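Local coordinates for protein galactokinase (Bifidobacterium longum subsp. infantis ATCC 15697 = JCM 1222 = DSM 20088, PDB 6TEQ) that probably phosphorylates galactose at the expense of ATP, as a GHMP-family sugar kinase, and here holds 2-deoxy-2-fluoro-galactose in its sugar pocket, at residues A[265-268]-A[269-272]. Residues are numbered along the deposited sequence; the frame is centred on the assembly and turned at random.
Sequences ANLR and VTAD
Val269 N donates to Asn266 OD1 at 3.3 Å. A second, weak bond runs from Val269 N to the backbone O of Asn266. With chi1 at 52°, CG of Asn266 sits between its own N and carbonyl carbon, which turns OD1 toward Val269 N for this N-cap bond; Val269 CG2 rests 3.6 Å from Asn266 OD1. Thr270 and Leu267 run abreast in one direction, with Thr270 OG1 4.0 Å from Leu267 CD2; the leucine itself packs against helices 247-262 and 294-318. Ala271 N makes the first regular i to i+4 bond, 2.8 Å and nearly straight, to Leu267 O. Asp272 N follows with Arg268 O at 2.9 Å. The Asp272 carboxylate shares Arg268 NE in a salt bridge, through a bent bond to OD1 of 3.0 Å and a weak one to OD2. OD1 lies at the guanidinium edge, in its plane, with the carboxylate turned 81° across it, and a water bridges Arg268 NH2 to Asp272 OD2. Arg268 NH1 donates to Ala52 O, in the loop after sugar-binding Asp49, and forms a salt bridge with Asp207 at the end of strand 202-207. Asn266 as N-cap marks the start of helix 267-276; Arg268-Asp272 is an i to i+4 salt bridge in its first turns.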
loop_
_atom_site.group_PDB
_atom_site.type_symbol
_atom_site.label_atom_id
_atom_site.label_comp_id
_atom_site.label_asym_id
_atom_site.label_seq_id
_atom_site.Cartn_x
_atom_site.Cartn_y
_atom_site.Cartn_z
ATOM N N ALA A 265 1.470 -23.865 7.761
ATOM C CA ALA A 265 2.084 -22.644 8.364
ATOM C C ALA A 265 1.367 -21.387 7.842
ATOM O O ALA A 265 1.305 -20.368 8.596
ATOM C CB ALA A 265 3.521 -22.548 7.996
ATOM N N ASN A 266 0.851 -21.471 6.609
ATOM C CA ASN A 266 0.144 -20.324 5.999
ATOM C C ASN A 266 -0.736 -20.801 4.837
ATOM O O ASN A 266 -0.512 -21.897 4.296
ATOM C CB ASN A 266 1.097 -19.205 5.571
ATOM C CG ASN A 266 2.239 -19.698 4.705
ATOM O OD1 ASN A 266 1.958 -20.151 3.609
ATOM N ND2 ASN A 266 3.490 -19.639 5.173
ATOM N N LEU A 267 -1.661 -19.939 4.378
ATOM C CA LEU A 267 -2.597 -20.378 3.343
ATOM C C LEU A 267 -1.923 -20.511 1.992
ATOM O O LEU A 267 -2.517 -21.069 1.095
ATOM C CB LEU A 267 -3.814 -19.466 3.314
ATOM C CG LEU A 267 -4.730 -19.619 4.551
ATOM C CD1 LEU A 267 -5.837 -18.582 4.558
ATOM C CD2 LEU A 267 -5.324 -21.008 4.698
ATOM N N ARG A 268 -0.761 -19.915 1.812
ATOM C CA ARG A 268 -0.019 -20.135 0.559
ATOM C C ARG A 268 0.316 -21.607 0.393
ATOM O O ARG A 268 0.283 -22.070 -0.759
ATOM C CB ARG A 268 1.209 -19.280 0.532
ATOM C CG ARG A 268 2.127 -19.536 -0.633
ATOM C CD ARG A 268 1.576 -19.094 -1.994
ATOM N NE ARG A 268 2.632 -19.152 -3.002
ATOM C CZ ARG A 268 3.549 -18.226 -3.208
ATOM N NH1 ARG A 268 3.631 -17.185 -2.403
ATOM N NH2 ARG A 268 4.474 -18.415 -4.135
ATOM N N VAL A 269 0.682 -22.306 1.465
ATOM C CA VAL A 269 0.852 -23.786 1.375
ATOM C C VAL A 269 -0.414 -24.436 0.759
ATOM O O VAL A 269 -0.322 -25.212 -0.173
ATOM C CB VAL A 269 1.140 -24.373 2.756
ATOM C CG1 VAL A 269 1.278 -25.900 2.622
ATOM C CG2 VAL A 269 2.297 -23.721 3.461
ATOM N N THR A 270 -1.566 -24.145 1.321
ATOM C CA THR A 270 -2.873 -24.666 0.866
ATOM C C THR A 270 -3.038 -24.289 -0.633
ATOM O O THR A 270 -3.411 -25.115 -1.480
ATOM C CB THR A 270 -3.961 -24.058 1.745
ATOM O OG1 THR A 270 -3.657 -24.299 3.127
ATOM C CG2 THR A 270 -5.321 -24.534 1.293
ATOM N N ALA A 271 -2.957 -22.997 -0.944
ATOM C CA ALA A 271 -3.188 -22.476 -2.309
ATOM C C ALA A 271 -2.296 -23.169 -3.346
ATOM O O ALA A 271 -2.740 -23.475 -4.483
ATOM C CB ALA A 271 -2.894 -21.017 -2.302
ATOM N N ASP A 272 -1.013 -23.350 -2.972
ATOM C CA ASP A 272 -0.086 -23.972 -3.938
ATOM C C ASP A 272 -0.493 -25.450 -4.155
ATOM O O ASP A 272 -0.290 -25.935 -5.277
ATOM C CB ASP A 272 1.360 -23.806 -3.501
ATOM C CG ASP A 272 1.907 -22.386 -3.635
ATOM O OD1 ASP A 272 1.248 -21.530 -4.234
ATOM O OD2 ASP A 272 3.031 -22.185 -3.115
HETATM O O HOH W 1 4.505 -21.110 -5.283
#